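Local coordinates for activating signal cointegrator 1 complex subunit 2 (Homo sapiens, PDB 6YXQ), which binds K63-linked polyubiquitin and recruits the helicase subunit ASCC3 and the repair enzyme ALKBH3 to sites of DNA alkylation damage, and also takes part in rescue of stalled ribosomes, at residues E325-I330 with K365-D370; I334-I339 with A378-L383; E353-F358 with E393-Y398. All blocks are in the same frame, centred on the assembly; numbering follows the deposited sequence.

Contact 1: residues E325-I330 with K365-D370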
loop_
_atom_site.group_PDB
_atom_site.type_symbol
_atom_site.label_atom_id
_atom_site.label_comp_id
_atom_site.label_asym_id
_atom_site.label_seq_id
_atom_site.Cartn_x
_atom_site.Cartn_y
_atom_site.Cartn_z
ATOM N N GLU B 325 2.761 18.142 -14.508
ATOM C CA GLU B 325 1.484 17.448 -14.623
ATOM C C GLU B 325 0.546 17.838 -13.485
ATOM O O GLU B 325 -0.656 18.026 -13.700
ATOM C CB GLU B 325 1.712 15.939 -14.668
ATOM C CG GLU B 325 2.487 15.509 -15.904
ATOM C CD GLU B 325 2.725 14.014 -15.987
ATOM O OE1 GLU B 325 2.886 13.371 -14.927
ATOM O OE2 GLU B 325 2.757 13.488 -17.122
ATOM N N ILE B 326 1.082 17.980 -12.271
ATOM C CA ILE B 326 0.280 18.479 -11.156
ATOM C C ILE B 326 -0.276 19.859 -11.484
ATOM O O ILE B 326 -1.478 20.131 -11.314
ATOM C CB ILE B 326 1.124 18.497 -9.867
ATOM C CG1 ILE B 326 1.438 17.073 -9.419
ATOM C CG2 ILE B 326 0.408 19.239 -8.756
ATOM C CD1 ILE B 326 2.496 16.995 -8.354
ATOM N N PHE B 327 0.608 20.759 -11.939
ATOM C CA PHE B 327 0.202 22.112 -12.314
ATOM C C PHE B 327 -0.962 22.082 -13.294
ATOM O O PHE B 327 -1.982 22.759 -13.100
ATOM C CB PHE B 327 1.389 22.862 -12.919
ATOM C CG PHE B 327 1.123 24.324 -13.200
ATOM C CD1 PHE B 327 0.461 24.721 -14.359
ATOM C CD2 PHE B 327 1.564 25.302 -12.321
ATOM C CE1 PHE B 327 0.227 26.062 -14.624
ATOM C CE2 PHE B 327 1.340 26.648 -12.584
ATOM C CZ PHE B 327 0.669 27.030 -13.733
ATOM N N HIS B 328 -0.829 21.285 -14.354
ATOM C CA HIS B 328 -1.879 21.275 -15.361
ATOM C C HIS B 328 -3.160 20.631 -14.846
ATOM O O HIS B 328 -4.253 21.054 -15.232
ATOM C CB HIS B 328 -1.418 20.567 -16.625
ATOM C CG HIS B 328 -2.407 20.668 -17.737
ATOM N ND1 HIS B 328 -3.213 19.617 -18.113
ATOM C CD2 HIS B 328 -2.754 21.712 -18.526
ATOM C CE1 HIS B 328 -4.003 20.005 -19.100
ATOM N NE2 HIS B 328 -3.745 21.271 -19.370
ATOM N N ILE B 329 -3.055 19.609 -13.992
ATOM C CA ILE B 329 -4.256 18.983 -13.442
ATOM C C ILE B 329 -5.063 20.008 -12.655
ATOM O O ILE B 329 -6.288 20.118 -12.812
ATOM C CB ILE B 329 -3.881 17.765 -12.578
ATOM C CG1 ILE B 329 -3.406 16.608 -13.449
ATOM C CG2 ILE B 329 -5.054 17.304 -11.744
ATOM C CD1 ILE B 329 -2.799 15.474 -12.656
ATOM N N ILE B 330 -4.374 20.801 -11.826
ATOM C CA ILE B 330 -5.060 21.820 -11.029
ATOM C C ILE B 330 -5.676 22.885 -11.932
ATOM O O ILE B 330 -6.846 23.276 -11.766
ATOM C CB ILE B 330 -4.096 22.452 -10.013
ATOM C CG1 ILE B 330 -3.539 21.397 -9.063
ATOM C CG2 ILE B 330 -4.810 23.527 -9.237
ATOM C CD1 ILE B 330 -2.500 21.931 -8.125
ATOM N N LYS B 365 10.849 32.095 -16.090
ATOM C CA LYS B 365 11.030 31.808 -17.514
ATOM C C LYS B 365 11.427 30.355 -17.763
ATOM O O LYS B 365 10.958 29.740 -18.727
ATOM C CB LYS B 365 12.062 32.760 -18.114
ATOM C CG LYS B 365 11.651 34.228 -18.091
ATOM C CD LYS B 365 12.837 35.142 -18.406
ATOM C CE LYS B 365 13.251 35.057 -19.878
ATOM N NZ LYS B 365 14.385 35.967 -20.204
ATOM N N ARG B 366 12.280 29.785 -16.911
ATOM C CA ARG B 366 12.682 28.392 -17.101
ATOM C C ARG B 366 11.504 27.450 -16.890
ATOM O O ARG B 366 11.285 26.519 -17.674
ATOM C CB ARG B 366 13.828 28.034 -16.155
ATOM C CG ARG B 366 14.083 26.536 -16.027
ATOM C CD ARG B 366 14.423 25.908 -17.366
ATOM N NE ARG B 366 14.490 24.456 -17.277
ATOM C CZ ARG B 366 15.619 23.777 -17.102
ATOM N NH1 ARG B 366 16.773 24.427 -17.003
ATOM N NH2 ARG B 366 15.596 22.451 -17.027
ATOM N N PHE B 367 10.738 27.665 -15.823
ATOM C CA PHE B 367 9.538 26.866 -15.636
ATOM C C PHE B 367 8.548 27.098 -16.766
ATOM O O PHE B 367 7.903 26.157 -17.236
ATOM C CB PHE B 367 8.884 27.185 -14.298
ATOM C CG PHE B 367 7.463 26.729 -14.212
ATOM C CD1 PHE B 367 7.167 25.404 -13.951
ATOM C CD2 PHE B 367 6.420 27.617 -14.418
ATOM C CE1 PHE B 367 5.858 24.972 -13.880
ATOM C CE2 PHE B 367 5.109 27.191 -14.350
ATOM C CZ PHE B 367 4.829 25.867 -14.080
ATOM N N LEU B 368 8.397 28.351 -17.204
ATOM C CA LEU B 368 7.449 28.638 -18.272
ATOM C C LEU B 368 7.819 27.887 -19.540
ATOM O O LEU B 368 6.961 27.289 -20.195
ATOM C CB LEU B 368 7.387 30.140 -18.541
ATOM C CG LEU B 368 6.025 30.801 -18.321
ATOM C CD1 LEU B 368 6.070 32.239 -18.807
ATOM C CD2 LEU B 368 4.910 30.025 -19.009
ATOM N N ARG B 369 9.104 27.902 -19.893
ATOM C CA ARG B 369 9.560 27.259 -21.120
ATOM C C ARG B 369 9.247 25.767 -21.109
ATOM O O ARG B 369 8.624 25.243 -22.039
ATOM C CB ARG B 369 11.059 27.520 -21.283
ATOM C CG ARG B 369 11.753 26.776 -22.401
ATOM C CD ARG B 369 13.257 26.683 -22.127
ATOM N NE ARG B 369 13.761 27.787 -21.310
ATOM C CZ ARG B 369 14.913 27.759 -20.646
ATOM N NH1 ARG B 369 15.682 26.677 -20.698
ATOM N NH2 ARG B 369 15.292 28.809 -19.928
ATOM N N ASP B 370 9.640 25.075 -20.036
ATOM C CA ASP B 370 9.413 23.634 -19.922
ATOM C C ASP B 370 7.923 23.304 -19.847
ATOM O O ASP B 370 7.442 22.366 -20.510
ATOM C CB ASP B 370 10.142 23.102 -18.684
ATOM C CG ASP B 370 11.662 23.241 -18.783
ATOM O OD1 ASP B 370 12.177 23.641 -19.854
ATOM O OD2 ASP B 370 12.345 22.959 -17.777
#

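Contact 2: residues I334-I339 with A378-L383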
loop_
_atom_site.group_PDB
_atom_site.type_symbol
_atom_site.label_atom_id
_atom_site.label_comp_id
_atom_site.label_asym_id
_atom_site.label_seq_id
_atom_site.Cartn_x
_atom_site.Cartn_y
_atom_site.Cartn_z
ATOM N N ILE B 334 -9.846 23.537 -12.088
ATOM C CA ILE B 334 -10.501 24.723 -11.533
ATOM C C ILE B 334 -10.780 25.821 -12.555
ATOM O O ILE B 334 -11.463 26.800 -12.210
ATOM C CB ILE B 334 -9.703 25.302 -10.350
ATOM C CG1 ILE B 334 -8.452 26.012 -10.848
ATOM C CG2 ILE B 334 -9.348 24.199 -9.385
ATOM C CD1 ILE B 334 -7.431 26.220 -9.779
ATOM N N CYS B 335 -10.298 25.697 -13.796
ATOM C CA CYS B 335 -10.588 26.714 -14.802
ATOM C C CYS B 335 -11.092 26.105 -16.097
ATOM O O CYS B 335 -12.137 26.504 -16.620
ATOM C CB CYS B 335 -9.344 27.541 -15.121
ATOM S SG CYS B 335 -8.675 28.474 -13.767
ATOM N N LEU B 336 -10.337 25.149 -16.637
ATOM C CA LEU B 336 -10.623 24.686 -17.987
ATOM C C LEU B 336 -11.832 23.768 -17.995
ATOM O O LEU B 336 -12.768 23.972 -18.775
ATOM C CB LEU B 336 -9.398 23.984 -18.566
ATOM C CG LEU B 336 -8.182 24.877 -18.783
ATOM C CD1 LEU B 336 -7.042 24.068 -19.363
ATOM C CD2 LEU B 336 -8.548 26.007 -19.706
ATOM N N LEU B 337 -11.825 22.753 -17.127
ATOM C CA LEU B 337 -12.966 21.848 -17.024
ATOM C C LEU B 337 -14.257 22.579 -16.685
ATOM O O LEU B 337 -15.281 22.301 -17.334
ATOM C CB LEU B 337 -12.643 20.745 -16.011
ATOM C CG LEU B 337 -13.749 19.885 -15.398
ATOM C CD1 LEU B 337 -14.652 19.265 -16.448
ATOM C CD2 LEU B 337 -13.110 18.810 -14.546
ATOM N N PRO B 338 -14.298 23.506 -15.717
ATOM C CA PRO B 338 -15.556 24.233 -15.460
ATOM C C PRO B 338 -16.067 25.023 -16.649
ATOM O O PRO B 338 -17.281 25.228 -16.769
ATOM C CB PRO B 338 -15.190 25.165 -14.299
ATOM C CG PRO B 338 -14.056 24.501 -13.633
ATOM C CD PRO B 338 -13.270 23.843 -14.716
ATOM N N ILE B 339 -15.176 25.481 -17.526
ATOM C CA ILE B 339 -15.594 26.249 -18.695
ATOM C C ILE B 339 -16.220 25.334 -19.745
ATOM O O ILE B 339 -17.254 25.662 -20.341
ATOM C CB ILE B 339 -14.394 27.018 -19.268
ATOM C CG1 ILE B 339 -14.069 28.232 -18.408
ATOM C CG2 ILE B 339 -14.664 27.436 -20.677
ATOM C CD1 ILE B 339 -12.771 28.892 -18.797
ATOM N N ALA B 378 -0.668 28.371 -25.417
ATOM C CA ALA B 378 -1.523 28.922 -26.466
ATOM C C ALA B 378 -2.782 28.092 -26.658
ATOM O O ALA B 378 -3.853 28.632 -26.956
ATOM C CB ALA B 378 -0.751 29.010 -27.778
ATOM N N GLU B 379 -2.673 26.778 -26.485
ATOM C CA GLU B 379 -3.820 25.905 -26.699
ATOM C C GLU B 379 -4.859 26.063 -25.593
ATOM O O GLU B 379 -6.060 25.919 -25.848
ATOM C CB GLU B 379 -3.336 24.456 -26.823
ATOM C CG GLU B 379 -4.220 23.406 -26.194
ATOM C CD GLU B 379 -3.632 22.022 -26.336
ATOM O OE1 GLU B 379 -2.582 21.899 -27.000
ATOM O OE2 GLU B 379 -4.215 21.060 -25.793
ATOM N N ASP B 380 -4.428 26.381 -24.370
ATOM C CA ASP B 380 -5.387 26.605 -23.294
ATOM C C ASP B 380 -5.938 28.028 -23.308
ATOM O O ASP B 380 -7.069 28.253 -22.862
ATOM C CB ASP B 380 -4.745 26.285 -21.941
ATOM C CG ASP B 380 -4.505 24.796 -21.748
ATOM O OD1 ASP B 380 -5.319 23.992 -22.247
ATOM O OD2 ASP B 380 -3.499 24.426 -21.104
ATOM N N ILE B 381 -5.171 28.994 -23.820
ATOM C CA ILE B 381 -5.686 30.354 -23.951
ATOM C C ILE B 381 -6.800 30.402 -24.990
ATOM O O ILE B 381 -7.812 31.093 -24.808
ATOM C CB ILE B 381 -4.545 31.325 -24.299
ATOM C CG1 ILE B 381 -3.655 31.570 -23.083
ATOM C CG2 ILE B 381 -5.093 32.643 -24.818
ATOM C CD1 ILE B 381 -2.678 32.718 -23.290
ATOM N N SER B 382 -6.641 29.665 -26.090
ATOM C CA SER B 382 -7.694 29.638 -27.095
ATOM C C SER B 382 -8.978 29.025 -26.553
ATOM O O SER B 382 -10.060 29.361 -27.032
ATOM C CB SER B 382 -7.231 28.884 -28.341
ATOM O OG SER B 382 -6.575 27.688 -27.987
ATOM N N LEU B 383 -8.894 28.139 -25.557
ATOM C CA LEU B 383 -10.110 27.626 -24.928
ATOM C C LEU B 383 -10.907 28.754 -24.286
ATOM O O LEU B 383 -12.122 28.876 -24.492
ATOM C CB LEU B 383 -9.762 26.568 -23.885
ATOM C CG LEU B 383 -9.122 25.283 -24.384
ATOM C CD1 LEU B 383 -8.871 24.347 -23.218
ATOM C CD2 LEU B 383 -10.022 24.643 -25.408
#

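Contact 3: residues E353-F358 with E393-Y398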
loop_
_atom_site.group_PDB
_atom_site.type_symbol
_atom_site.label_atom_id
_atom_site.label_comp_id
_atom_site.label_asym_id
_atom_site.label_seq_id
_atom_site.Cartn_x
_atom_site.Cartn_y
_atom_site.Cartn_z
ATOM N N GLU B 353 -9.295 33.689 -13.089
ATOM C CA GLU B 353 -8.393 32.891 -12.270
ATOM C C GLU B 353 -7.229 32.370 -13.102
ATOM O O GLU B 353 -6.069 32.428 -12.674
ATOM C CB GLU B 353 -9.150 31.741 -11.610
ATOM C CG GLU B 353 -8.241 30.832 -10.805
ATOM C CD GLU B 353 -8.899 30.284 -9.560
ATOM O OE1 GLU B 353 -8.180 30.093 -8.553
ATOM O OE2 GLU B 353 -10.125 30.036 -9.592
ATOM N N PHE B 354 -7.528 31.855 -14.299
ATOM C CA PHE B 354 -6.475 31.443 -15.228
ATOM C C PHE B 354 -5.474 32.577 -15.471
ATOM O O PHE B 354 -4.247 32.405 -15.327
ATOM C CB PHE B 354 -7.133 30.998 -16.538
ATOM C CG PHE B 354 -6.179 30.469 -17.570
ATOM C CD1 PHE B 354 -5.391 31.328 -18.319
ATOM C CD2 PHE B 354 -6.102 29.113 -17.821
ATOM C CE1 PHE B 354 -4.525 30.842 -19.276
ATOM C CE2 PHE B 354 -5.237 28.618 -18.778
ATOM C CZ PHE B 354 -4.450 29.484 -19.507
ATOM N N LEU B 355 -5.995 33.748 -15.850
ATOM C CA LEU B 355 -5.136 34.884 -16.164
ATOM C C LEU B 355 -4.280 35.285 -14.964
ATOM O O LEU B 355 -3.086 35.573 -15.111
ATOM C CB LEU B 355 -5.991 36.057 -16.638
ATOM C CG LEU B 355 -6.857 35.811 -17.879
ATOM C CD1 LEU B 355 -7.772 36.997 -18.147
ATOM C CD2 LEU B 355 -5.999 35.507 -19.099
ATOM N N GLN B 356 -4.872 35.310 -13.771
ATOM C CA GLN B 356 -4.123 35.660 -12.570
ATOM C C GLN B 356 -2.994 34.668 -12.322
ATOM O O GLN B 356 -1.852 35.059 -12.033
ATOM C CB GLN B 356 -5.073 35.707 -11.375
ATOM C CG GLN B 356 -4.423 36.079 -10.059
ATOM C CD GLN B 356 -5.404 36.708 -9.090
ATOM O OE1 GLN B 356 -6.216 37.555 -9.467
ATOM N NE2 GLN B 356 -5.340 36.287 -7.834
ATOM N N ILE B 357 -3.303 33.371 -12.418
ATOM C CA ILE B 357 -2.289 32.348 -12.193
ATOM C C ILE B 357 -1.090 32.587 -13.095
ATOM O O ILE B 357 0.061 32.505 -12.649
ATOM C CB ILE B 357 -2.875 30.940 -12.406
ATOM C CG1 ILE B 357 -3.816 30.564 -11.266
ATOM C CG2 ILE B 357 -1.765 29.909 -12.500
ATOM C CD1 ILE B 357 -4.492 29.231 -11.473
ATOM N N PHE B 358 -1.332 32.906 -14.371
ATOM C CA PHE B 358 -0.174 33.058 -15.258
ATOM C C PHE B 358 0.539 34.399 -15.072
ATOM O O PHE B 358 1.779 34.465 -15.161
ATOM C CB PHE B 358 -0.594 32.839 -16.708
ATOM C CG PHE B 358 -0.675 31.382 -17.075
ATOM C CD1 PHE B 358 0.460 30.685 -17.446
ATOM C CD2 PHE B 358 -1.877 30.695 -16.992
ATOM C CE1 PHE B 358 0.390 29.341 -17.762
ATOM C CE2 PHE B 358 -1.947 29.354 -17.304
ATOM C CZ PHE B 358 -0.816 28.677 -17.690
ATOM N N GLU B 393 -7.460 40.330 -27.418
ATOM C CA GLU B 393 -6.074 39.895 -27.315
ATOM C C GLU B 393 -5.355 40.597 -26.177
ATOM O O GLU B 393 -4.396 40.052 -25.620
ATOM C CB GLU B 393 -5.360 40.151 -28.639
ATOM C CG GLU B 393 -5.829 39.242 -29.755
ATOM C CD GLU B 393 -5.086 37.929 -29.757
ATOM O OE1 GLU B 393 -5.649 36.927 -30.243
ATOM O OE2 GLU B 393 -3.936 37.900 -29.267
ATOM N N THR B 394 -5.803 41.805 -25.832
ATOM C CA THR B 394 -5.268 42.556 -24.701
ATOM C C THR B 394 -5.097 41.683 -23.472
ATOM O O THR B 394 -4.061 41.718 -22.796
ATOM C CB THR B 394 -6.215 43.711 -24.379
ATOM O OG1 THR B 394 -6.411 44.501 -25.552
ATOM C CG2 THR B 394 -5.671 44.578 -23.258
ATOM N N ARG B 395 -6.119 40.885 -23.182
ATOM C CA ARG B 395 -6.189 40.160 -21.929
ATOM C C ARG B 395 -5.183 39.021 -21.832
ATOM O O ARG B 395 -4.861 38.602 -20.718
ATOM C CB ARG B 395 -7.606 39.622 -21.735
ATOM C CG ARG B 395 -8.684 40.671 -21.934
ATOM C CD ARG B 395 -8.609 41.759 -20.875
ATOM N NE ARG B 395 -8.352 41.222 -19.542
ATOM C CZ ARG B 395 -9.254 40.590 -18.799
ATOM N NH1 ARG B 395 -10.486 40.410 -19.252
ATOM N NH2 ARG B 395 -8.923 40.139 -17.597
ATOM N N THR B 396 -4.677 38.505 -22.957
ATOM C CA THR B 396 -3.747 37.381 -22.905
ATOM C C THR B 396 -2.400 37.639 -23.564
ATOM O O THR B 396 -1.458 36.882 -23.295
ATOM C CB THR B 396 -4.372 36.120 -23.533
ATOM O OG1 THR B 396 -4.442 36.253 -24.960
ATOM C CG2 THR B 396 -5.768 35.872 -22.970
ATOM N N ALA B 397 -2.266 38.689 -24.380
ATOM C CA ALA B 397 -1.066 38.895 -25.190
ATOM C C ALA B 397 0.210 38.784 -24.361
ATOM O O ALA B 397 1.123 38.021 -24.705
ATOM C CB ALA B 397 -1.139 40.257 -25.885
ATOM N N TYR B 398 0.279 39.528 -23.251
ATOM C CA TYR B 398 1.493 39.534 -22.437
ATOM C C TYR B 398 1.902 38.123 -22.036
ATOM O O TYR B 398 3.085 37.769 -22.128
ATOM C CB TYR B 398 1.307 40.426 -21.205
ATOM C CG TYR B 398 0.303 39.940 -20.178
ATOM C CD1 TYR B 398 -1.059 40.030 -20.411
ATOM C CD2 TYR B 398 0.724 39.420 -18.960
ATOM C CE1 TYR B 398 -1.973 39.596 -19.476
ATOM C CE2 TYR B 398 -0.184 38.984 -18.013
ATOM C CZ TYR B 398 -1.533 39.075 -18.276
ATOM O OH TYR B 398 -2.451 38.653 -17.336
#

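Contact 1: residues E325-I330 with K365-D370
Phe327 and Phe367 are the two side chains that meet between 325-330 and 365-370, one ring from each of two helices whose backbones stay well apart. Along the first segment, Glu325 and Ile326 face other neighbours: Glu325 makes a salt bridge to Lys322, and Ile326 packs on Leu260, Trp261 and Leu264 of helix 243-266. Phe327 follows, its CB directed at the second helix. It forms an edge-to-face pair with Phe367, the ring centroids 5.3 Å apart and the planes inclined at 61°. The touch is made by Phe367 CZ, which sits 3.7 Å above the plane of the Phe327 ring, displaced from the centre toward the rim, and comes to 3.8 Å from Phe327 CD2. Both rings swing out anti to the backbone N (chi1 -173° in Phe327, 163° in Phe367), and together they span the 11.0 Å between Phe327 CA and Phe367 CA. This is interhelical aromatic packing in the helical C-terminal part of this chain, joining the long helix 306-340 to the start of the short helix 365-374. Tyr371 adds a second edge-to-face ring to Phe327, while Leu361 touches both phenylalanines from the loop before helix 365-374. Beyond Phe327, the His328 ring stacks with Phe375, and Ile330 fills in against Phe274 and Phe279. On the second segment, the turn carrying Phe367 is tied by a nearly straight salt bridge from Arg366 NE to Asp370 OD2, 2.7 Å long, with the carboxylate oxygen at the edge of the Arg366 guanidinium and in its plane.

Contact 2: residues I334-I339 with A378-L383
The backbones of 334-339 and 378-383 approach most closely at Leu336 and Leu383, whose CA atoms are 7.6 Å apart. This is largely apolar helix-to-helix packing within the helical C-terminal part of this chain, joining the last turns of helix 306-340 to the first half of helix 377-387, with Asp380 as the polar exception. The first helix is irregular here: it widens into a pi-type turn at 334-336 and kinks at Pro338, whose ring nitrogen has no hydrogen to give to the preceding turn. After the kink, Ile339 N makes weak bonds to the carbonyl oxygens of Cys335 and Leu336.

Leu336 carries the contact from its side, its CB directed at the second helix and its two methyls dividing the work. With CG anti to the carbonyl carbon (chi1 -65°) and the chain extended beyond it, Leu336 CD2 reaches Leu383 CD1 at 3.9 Å; the two leucines run across each other at about a right angle. Leu384 and, through Ile339, Ala387 continue this apolar seam along helix 377-387, and Ile339 also leans on Phe350 and Ile351 of helix 348-359. Ile381 points the other way, to Thr396, Ile399 and Leu400 of helix 394-408, which places helix 377-387 between two packing partners.

Asp380, though polar, is buried. Its carboxylate lies against the remaining methyl of Leu336 as van der Waals packing: Leu336 CD1 is 3.4 Å from Asp380 OD1, 3.6 Å from Asp380 CG and 4.0 Å from Asp380 OD2.

Contact 3: residues E353-F358 with E393-Y398
Leu355 stands at the middle of this contact and is met in turn by Arg395, Thr396 and Tyr398 of the second segment. Before them, Glu393 O accepts hydrogen bonds from both Thr396 N and Ala397 N.

Arg395 leaves its backbone beside the contact, but its chain bends at chi2 (-65°) and again at chi3 (-42°), bringing the guanidinium back over Leu355. One flat face of that group then covers a methyl, with Leu355 CD1 3.4 Å from Arg395 NH2 and 3.9 Å from Arg395 CZ. The charge is answered from the first helix too: Glu352, one residue before 353-358, takes a salt bridge from Arg395 NH2. The guanidinium thus lies face-on over the leucine methyl while pairing with Glu352.

Thr396 turns its methyl to the other branch of the same leucine, Thr396 CG2 lying 3.9 Å from Leu355 CD2. That branch also rests on the backbone of the second helix, at 3.7 Å from Arg395 O. Ile381 and Gln385 of helix 377-387 also touch Thr396.

Tyr398 closes the group at the backbone of Leu355. Its OH comes to 3.9 Å from Leu355 O, a van der Waals approach without a hydrogen bond, and to 4.4 Å from Leu355 CB. The two helix segments run in nearly the same direction, at 29° with 10.6 Å between their axes. Helices 348-359 and 394-408 thus pack side by side and nearly parallel in the helical C-terminal part of this chain, with Leu355 filling the interface and Arg395 and Tyr398 at its margins.

Overall arrangement
All three contacts lie in the C-terminal helical part of this chain, the portion that precedes the ubiquitin-binding CUE domain. Contacts 1 and 2 share helix 306-340; contact 3 joins helices 348-359 and 394-408. Centres are about 15 Å apart for contacts 1 and 2 and for contacts 1 and 3, and about 11 Å for contacts 2 and 3. The segments follow in the order 325-330, 334-339, 353-358, 365-370, 378-383, 393-398, tying five consecutive helices into one packed unit. The contacts also touch directly: Phe327 meets Ile357 and Phe358, Cys335 meets Phe354, and Ile381 meets Thr396. No other protein chain of the assembly touches these segments.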